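Local coordinates for O-methyltransferase family 2 (Planctopirus limnophila, PDB 5I2H), which probably transfers a methyl group from S-adenosyl-L-methionine to a hydroxyl oxygen of small molecules, and is seen here with the flavone apigenin bound, at residues A[29-43]-A[69-81]. Residues are numbered along the deposited sequence; the frame is centred on the assembly and turned at random. Where two conformers were deposited one is given.
Sequences ATELLAASVAHLHVF and VLVTGLCAMQLLT
L32 meets helix 69-76 at G73, and its side chain is worth following outward from the backbone. In the modelled conformer of the selenomethionine M77, one of two, CB of L32 already lies near the CE methyl of M77, and CG rests against CD2 of L74. There the branches part: CD1 of L32 packs on CG of L70, while CD2 of L32 drops onto the bare backbone of the other helix, 3.7 Å from G73 CA, and also touches M77 CE. CG stands anti to the backbone N (chi1 -175°), which carries both methyls across to that helix. Cut back to an alanine, this position would probably lose the filling over G73 and the branches that L70 and L74 pack on. Both helices belong to a dimerisation domain of the helix-turn-helix clan, consistent with the winged-helix-like fold of this family, and their short segments cross at -110°. L74 then enters as a knob into the hole formed by L32, S36, V42 and F43. Its CD1 meets V42 CG1 tip to tip at 3.8 Å; its CD2 comes to the F43 ring at the edge, 3.9 Å from CZ. The hydroxyl of S36 faces this apolar knob, yet is satisfied within its own helix by donating from OG to L32 O at 2.7 Å. Beyond M77, L33 CD2 reaches L79 CD1 at 3.6 Å, and L23 of the second subunit packs on both L33 and M77.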
ATOM      1  N   ALA A  29       1.200  -2.001  -4.842  1.00  7.70           N
ATOM      2  CA  ALA A  29       0.965  -0.707  -5.483  1.00  6.67           C
ATOM      3  C   ALA A  29       2.289  -0.019  -5.815  1.00  7.44           C
ATOM      4  O   ALA A  29       2.526   0.387  -6.963  1.00  9.79           O
ATOM      5  CB  ALA A  29       0.105   0.179  -4.573  1.00  7.92           C
ATOM      6  N   THR A  30       3.189   0.067  -4.830  1.00  7.18           N
ATOM      7  CA  THR A  30       4.502   0.671  -5.070  1.00  8.11           C
ATOM      8  C   THR A  30       5.236  -0.052  -6.192  1.00  9.28           C
ATOM      9  O   THR A  30       5.777   0.572  -7.110  1.00 10.28           O
ATOM     10  CB  THR A  30       5.334   0.590  -3.792  1.00  9.61           C
ATOM     11  OG1 THR A  30       4.575   1.145  -2.726  1.00  8.76           O
ATOM     12  CG2 THR A  30       6.685   1.312  -3.954  1.00  9.00           C
ATOM     13  N   GLU A  31       5.273  -1.378  -6.116  1.00  9.55           N
ATOM     14  CA  GLU A  31       6.028  -2.160  -7.090  1.00 10.51           C
ATOM     15  C   GLU A  31       5.438  -2.051  -8.493  1.00 10.74           C
ATOM     16  O   GLU A  31       6.182  -1.940  -9.476  1.00 12.79           O
ATOM     17  CB  GLU A  31       6.087  -3.611  -6.638  1.00 11.74           C
ATOM     18  CG  GLU A  31       6.968  -3.763  -5.387  1.00 12.28           C
ATOM     19  CD  GLU A  31       6.662  -5.055  -4.597  1.00 14.40           C
ATOM     20  OE1 GLU A  31       5.924  -5.929  -5.103  1.00 18.90           O
ATOM     21  OE2 GLU A  31       7.175  -5.210  -3.475  1.00 16.83           O
ATOM     22  N   LEU A  32       4.114  -2.090  -8.626  1.00 10.30           N
ATOM     23  CA  LEU A  32       3.552  -1.988  -9.969  1.00 10.07           C
ATOM     24  C   LEU A  32       3.788  -0.596 -10.556  1.00  9.97           C
ATOM     25  O   LEU A  32       4.043  -0.455 -11.759  1.00 11.51           O
ATOM     26  CB  LEU A  32       2.065  -2.324  -9.968  1.00 12.39           C
ATOM     27  CG  LEU A  32       1.447  -2.357 -11.395  1.00 14.92           C
ATOM     28  CD1 LEU A  32       2.083  -3.409 -12.290  1.00 16.84           C
ATOM     29  CD2 LEU A  32      -0.015  -2.642 -11.336  1.00 17.00           C
ATOM     30  N   LEU A  33       3.719   0.445  -9.715  1.00  9.53           N
ATOM     31  CA  LEU A  33       4.025   1.803 -10.182  1.00  9.84           C
ATOM     32  C   LEU A  33       5.460   1.893 -10.672  1.00  9.28           C
ATOM     33  O   LEU A  33       5.717   2.375 -11.789  1.00 10.14           O
ATOM     34  CB  LEU A  33       3.773   2.835  -9.065  1.00 10.17           C
ATOM     35  CG  LEU A  33       2.295   3.166  -8.890  1.00 10.56           C
ATOM     36  CD1 LEU A  33       2.106   3.902  -7.559  1.00 12.56           C
ATOM     37  CD2 LEU A  33       1.746   3.977 -10.074  1.00 12.97           C
ATOM     38  N   ALA A  34       6.415   1.427  -9.849  1.00  9.55           N
ATOM     39  CA  ALA A  34       7.825   1.509 -10.235  1.00 10.47           C
ATOM     40  C   ALA A  34       8.119   0.632 -11.448  1.00 10.88           C
ATOM     41  O   ALA A  34       8.877   1.039 -12.342  1.00 11.94           O
ATOM     42  CB  ALA A  34       8.732   1.134  -9.049  1.00  9.98           C
ATOM     43  N   ALA A  35       7.563  -0.585 -11.489  1.00 11.72           N
ATOM     44  CA  ALA A  35       7.750  -1.446 -12.665  1.00 10.99           C
ATOM     45  C   ALA A  35       7.215  -0.769 -13.922  1.00 12.14           C
ATOM     46  O   ALA A  35       7.854  -0.802 -14.982  1.00 13.73           O
ATOM     47  CB  ALA A  35       7.049  -2.795 -12.450  1.00 11.15           C
ATOM     48  N   SER A  36       6.041  -0.144 -13.823  1.00 11.54           N
ATOM     49  CA  SER A  36       5.384   0.393 -15.014  1.00 12.43           C
ATOM     50  C   SER A  36       6.061   1.662 -15.505  1.00 14.05           C
ATOM     51  O   SER A  36       6.173   1.878 -16.726  1.00 15.56           O
ATOM     52  CB  SER A  36       3.921   0.664 -14.704  1.00 14.80           C
ATOM     53  OG  SER A  36       3.310  -0.550 -14.347  1.00 15.22           O
ATOM     54  N   VAL A  37       6.508   2.519 -14.583  1.00 12.69           N
ATOM     55  CA  VAL A  37       7.180   3.756 -14.986  1.00 15.47           C
ATOM     56  C   VAL A  37       8.600   3.475 -15.448  1.00 17.05           C
ATOM     57  O   VAL A  37       9.021   3.908 -16.540  1.00 20.67           O
ATOM     58  CB  VAL A  37       7.183   4.766 -13.816  1.00 16.02           C
ATOM     59  CG1 VAL A  37       8.120   5.972 -14.114  1.00 17.34           C
ATOM     60  CG2 VAL A  37       5.787   5.217 -13.490  1.00 13.87           C
ATOM     61  N   ALA A  38       9.383   2.777 -14.611  1.00 16.74           N
ATOM     62  CA  ALA A  38      10.832   2.777 -14.799  1.00 18.07           C
ATOM     63  C   ALA A  38      11.356   1.605 -15.612  1.00 20.21           C
ATOM     64  O   ALA A  38      12.454   1.709 -16.173  1.00 24.48           O
ATOM     65  CB  ALA A  38      11.544   2.800 -13.446  1.00 17.29           C
ATOM     66  N   HIS A  39      10.631   0.494 -15.685  1.00 18.39           N
ATOM     67  CA  HIS A  39      11.114  -0.675 -16.422  1.00 19.04           C
ATOM     68  C   HIS A  39      10.352  -0.952 -17.703  1.00 20.29           C
ATOM     69  O   HIS A  39      10.968  -1.318 -18.716  1.00 22.79           O
ATOM     70  CB  HIS A  39      11.044  -1.927 -15.539  1.00 17.37           C
ATOM     71  CG  HIS A  39      11.991  -1.898 -14.385  1.00 17.82           C
ATOM     72  ND1 HIS A  39      13.265  -2.411 -14.464  1.00 21.88           N
ATOM     73  CD2 HIS A  39      11.868  -1.384 -13.137  1.00 17.87           C
ATOM     74  CE1 HIS A  39      13.877  -2.245 -13.302  1.00 20.73           C
ATOM     75  NE2 HIS A  39      13.054  -1.612 -12.484  1.00 19.39           N
ATOM     76  N   LEU A  40       9.029  -0.843 -17.680  1.00 16.95           N
ATOM     77  CA  LEU A  40       8.213  -1.313 -18.793  1.00 18.34           C
ATOM     78  C   LEU A  40       7.750  -0.193 -19.707  1.00 18.50           C
ATOM     79  O   LEU A  40       7.222  -0.474 -20.775  1.00 21.19           O
ATOM     80  CB  LEU A  40       6.990  -2.097 -18.260  1.00 19.59           C
ATOM     81  CG  LEU A  40       7.398  -3.341 -17.438  1.00 22.72           C
ATOM     82  CD1 LEU A  40       6.218  -3.974 -16.725  1.00 27.17           C
ATOM     83  CD2 LEU A  40       8.145  -4.392 -18.288  1.00 24.71           C
ATOM     84  N   HIS A  41       7.925   1.066 -19.321  1.00 19.45           N
ATOM     85  CA  HIS A  41       7.578   2.206 -20.173  1.00 22.89           C
ATOM     86  C   HIS A  41       6.088   2.240 -20.535  1.00 19.02           C
ATOM     87  O   HIS A  41       5.724   2.775 -21.591  1.00 18.20           O
ATOM     88  CB  HIS A  41       8.389   2.253 -21.483  1.00 29.36           C
ATOM     89  CG  HIS A  41       9.788   1.712 -21.407  1.00 34.07           C
ATOM     90  ND1 HIS A  41      10.855   2.453 -20.941  1.00 36.39           N
ATOM     91  CD2 HIS A  41      10.308   0.525 -21.815  1.00 34.35           C
ATOM     92  CE1 HIS A  41      11.964   1.737 -21.037  1.00 36.28           C
ATOM     93  NE2 HIS A  41      11.660   0.561 -21.561  1.00 34.97           N
ATOM     94  N   VAL A  42       5.216   1.705 -19.659  1.00 16.80           N
ATOM     95  CA  VAL A  42       3.789   1.562 -19.979  1.00 16.37           C
ATOM     96  C   VAL A  42       3.170   2.896 -20.387  1.00 15.42           C
ATOM     97  O   VAL A  42       2.405   2.977 -21.358  1.00 15.85           O
ATOM     98  CB  VAL A  42       3.037   0.955 -18.785  1.00 18.25           C
ATOM     99  CG1 VAL A  42       1.553   0.890 -19.068  1.00 20.56           C
ATOM    100  CG2 VAL A  42       3.569  -0.415 -18.517  1.00 19.19           C
ATOM    101  N   PHE A  43       3.430   3.949 -19.608  1.00 16.32           N
ATOM    102  CA  PHE A  43       2.721   5.214 -19.807  1.00 16.04           C
ATOM    103  C   PHE A  43       3.245   5.950 -21.025  1.00 18.84           C
ATOM    104  O   PHE A  43       2.461   6.505 -21.802  1.00 20.01           O
ATOM    105  CB  PHE A  43       2.836   6.058 -18.545  1.00 16.28           C
ATOM    106  CG  PHE A  43       2.367   5.316 -17.323  1.00 16.35           C
ATOM    107  CD1 PHE A  43       1.015   5.030 -17.162  1.00 17.46           C
ATOM    108  CD2 PHE A  43       3.280   4.819 -16.406  1.00 15.49           C
ATOM    109  CE1 PHE A  43       0.565   4.294 -16.054  1.00 18.00           C
ATOM    110  CE2 PHE A  43       2.844   4.070 -15.309  1.00 16.44           C
ATOM    111  CZ  PHE A  43       1.481   3.822 -15.131  1.00 16.71           C
ATOM    112  N   VAL A  69      -2.703  -8.743 -15.475  1.00 13.86           N
ATOM    113  CA  VAL A  69      -2.592  -8.283 -14.090  1.00 10.88           C
ATOM    114  C   VAL A  69      -2.037  -6.853 -14.049  1.00 11.03           C
ATOM    115  O   VAL A  69      -2.416  -6.061 -13.180  1.00 11.52           O
ATOM    116  CB  VAL A  69      -1.766  -9.230 -13.186  1.00 13.39           C
ATOM    117  CG1 VAL A  69      -2.310 -10.665 -13.262  1.00 14.12           C
ATOM    118  CG2 VAL A  69      -0.299  -9.224 -13.500  1.00 16.04           C
ATOM    119  N   LEU A  70      -1.153  -6.503 -14.990  1.00 10.48           N
ATOM    120  CA  LEU A  70      -0.597  -5.154 -15.052  1.00  9.74           C
ATOM    121  C   LEU A  70      -1.681  -4.154 -15.419  1.00 12.72           C
ATOM    122  O   LEU A  70      -1.825  -3.108 -14.767  1.00 12.26           O
ATOM    123  CB  LEU A  70       0.558  -5.125 -16.065  1.00 12.60           C
ATOM    124  CG  LEU A  70       1.206  -3.748 -16.243  1.00 16.46           C
ATOM    125  CD1 LEU A  70       2.728  -3.830 -16.402  1.00 20.65           C
ATOM    126  CD2 LEU A  70       0.639  -3.086 -17.462  1.00 18.89           C
ATOM    127  N   VAL A  71      -2.471  -4.471 -16.451  1.00 12.25           N
ATOM    128  CA  VAL A  71      -3.514  -3.549 -16.889  1.00 12.52           C
ATOM    129  C   VAL A  71      -4.583  -3.405 -15.819  1.00 12.00           C
ATOM    130  O   VAL A  71      -5.050  -2.288 -15.531  1.00 12.99           O
ATOM    131  CB  VAL A  71      -4.112  -4.004 -18.233  1.00 13.83           C
ATOM    132  CG1 VAL A  71      -5.440  -3.260 -18.517  1.00 15.25           C
ATOM    133  CG2 VAL A  71      -3.104  -3.769 -19.355  1.00 15.46           C
ATOM    134  N   THR A  72      -5.011  -4.526 -15.227  1.00 11.39           N
ATOM    135  CA  THR A  72      -6.006  -4.456 -14.164  1.00 11.60           C
ATOM    136  C   THR A  72      -5.513  -3.612 -12.993  1.00 10.58           C
ATOM    137  O   THR A  72      -6.261  -2.778 -12.457  1.00 11.61           O
ATOM    138  CB  THR A  72      -6.381  -5.875 -13.716  1.00 10.42           C
ATOM    139  OG1 THR A  72      -7.063  -6.508 -14.803  1.00 12.27           O
ATOM    140  CG2 THR A  72      -7.272  -5.888 -12.468  1.00 11.53           C
ATOM    141  N   GLY A  73      -4.257  -3.792 -12.586  1.00 10.16           N
ATOM    142  CA  GLY A  73      -3.736  -2.986 -11.481  1.00 10.39           C
ATOM    143  C   GLY A  73      -3.730  -1.497 -11.796  1.00 11.49           C
ATOM    144  O   GLY A  73      -4.133  -0.653 -10.972  1.00 11.08           O
ATOM    145  N   LEU A  74      -3.272  -1.146 -12.996  1.00 11.39           N
ATOM    146  CA  LEU A  74      -3.188   0.267 -13.331  1.00 10.47           C
ATOM    147  C   LEU A  74      -4.570   0.864 -13.572  1.00  8.87           C
ATOM    148  O   LEU A  74      -4.792   2.029 -13.234  1.00 10.87           O
ATOM    149  CB  LEU A  74      -2.277   0.484 -14.557  1.00 11.80           C
ATOM    150  CG  LEU A  74      -0.818   0.048 -14.340  1.00 12.81           C
ATOM    151  CD1 LEU A  74      -0.025   0.094 -15.659  1.00 13.43           C
ATOM    152  CD2 LEU A  74      -0.134   0.867 -13.231  1.00 12.55           C
ATOM    153  N   CYS A  75      -5.514   0.086 -14.126  1.00  9.26           N
ATOM    154  CA  CYS A  75      -6.887   0.565 -14.208  1.00  9.75           C
ATOM    155  C   CYS A  75      -7.452   0.833 -12.823  1.00 10.15           C
ATOM    156  O   CYS A  75      -8.134   1.850 -12.601  1.00 11.78           O
ATOM    157  CB  CYS A  75      -7.770  -0.465 -14.922  1.00 11.72           C
ATOM    158  SG  CYS A  75      -7.552  -0.525 -16.740  1.00 12.48           S
ATOM    159  N   ALA A  76      -7.183  -0.084 -11.872  1.00  9.66           N
ATOM    160  CA  ALA A  76      -7.750   0.046 -10.543  1.00  8.99           C
ATOM    161  C   ALA A  76      -7.200   1.267  -9.814  1.00 10.40           C
ATOM    162  O   ALA A  76      -7.894   1.816  -8.949  1.00 12.34           O
ATOM    163  CB  ALA A  76      -7.489  -1.225  -9.731  1.00  9.24           C
HETATM  164  N   MSE A  77      -5.982   1.701 -10.156  0.55 10.42           N
HETATM  165  CA  MSE A  77      -5.361   2.896  -9.579  0.55 10.60           C
HETATM  166  C   MSE A  77      -5.770   4.164 -10.343  0.55 12.32           C
HETATM  167  O   MSE A  77      -5.222   5.238 -10.105  0.55 13.09           O
HETATM  168  CB  MSE A  77      -3.840   2.754  -9.588  0.55 11.90           C
HETATM  169  CG  MSE A  77      -3.311   1.826  -8.492  0.55  9.64           C
HETATM  170 SE   MSE A  77      -1.330   1.752  -8.476  0.55 16.64          SE
HETATM  171  CE  MSE A  77      -1.176  -0.011  -9.211  0.55 12.81           C
ATOM    172  N   GLN A  78      -6.715   4.012 -11.284  0.55 12.93           N
ATOM    173  CA  GLN A  78      -7.284   5.127 -12.055  0.55 13.04           C
ATOM    174  C   GLN A  78      -6.231   5.766 -12.960  0.55 11.13           C
ATOM    175  O   GLN A  78      -6.226   6.983 -13.200  0.55 12.63           O
ATOM    176  CB  GLN A  78      -7.930   6.167 -11.140  0.55 15.33           C
ATOM    177  CG  GLN A  78      -8.966   5.579 -10.207  0.55 21.21           C
ATOM    178  CD  GLN A  78     -10.120   6.525  -9.989  0.55 24.56           C
ATOM    179  OE1 GLN A  78      -9.963   7.576  -9.375  0.55 25.66           O
ATOM    180  NE2 GLN A  78     -11.283   6.176 -10.532  0.55 27.25           N
ATOM    181  N   LEU A  79      -5.337   4.932 -13.487  1.00  9.61           N
ATOM    182  CA  LEU A  79      -4.268   5.404 -14.367  1.00 11.59           C
ATOM    183  C   LEU A  79      -4.447   4.960 -15.809  1.00 13.93           C
ATOM    184  O   LEU A  79      -3.968   5.636 -16.728  1.00 14.00           O
ATOM    185  CB  LEU A  79      -2.907   4.923 -13.853  1.00 10.90           C
ATOM    186  CG  LEU A  79      -2.579   5.415 -12.441  1.00 11.27           C
ATOM    187  CD1 LEU A  79      -1.289   4.765 -11.934  1.00 11.95           C
ATOM    188  CD2 LEU A  79      -2.499   6.955 -12.419  1.00 13.25           C
ATOM    189  N   LEU A  80      -5.104   3.823 -16.022  1.00 13.52           N
ATOM    190  CA  LEU A  80      -5.545   3.416 -17.347  1.00 14.42           C
ATOM    191  C   LEU A  80      -7.059   3.289 -17.351  1.00 15.06           C
ATOM    192  O   LEU A  80      -7.710   3.189 -16.303  1.00 14.76           O
ATOM    193  CB  LEU A  80      -4.916   2.087 -17.776  1.00 15.50           C
ATOM    194  CG  LEU A  80      -3.396   1.950 -17.790  1.00 18.23           C
ATOM    195  CD1 LEU A  80      -2.980   0.558 -18.286  1.00 17.10           C
ATOM    196  CD2 LEU A  80      -2.764   2.990 -18.637  1.00 19.39           C
ATOM    197  N   THR A  81      -7.621   3.280 -18.547  1.00 18.77           N
ATOM    198  CA  THR A  81      -9.053   3.138 -18.691  1.00 20.96           C
ATOM    199  C   THR A  81      -9.332   2.233 -19.884  1.00 20.62           C
ATOM    200  O   THR A  81      -8.538   2.154 -20.830  1.00 20.40           O
ATOM    201  CB  THR A  81      -9.733   4.510 -18.829  1.00 23.88           C
ATOM    202  OG1 THR A  81     -11.149   4.319 -18.916  1.00 26.75           O
ATOM    203  CG2 THR A  81      -9.255   5.248 -20.061  1.00 23.57           C
TER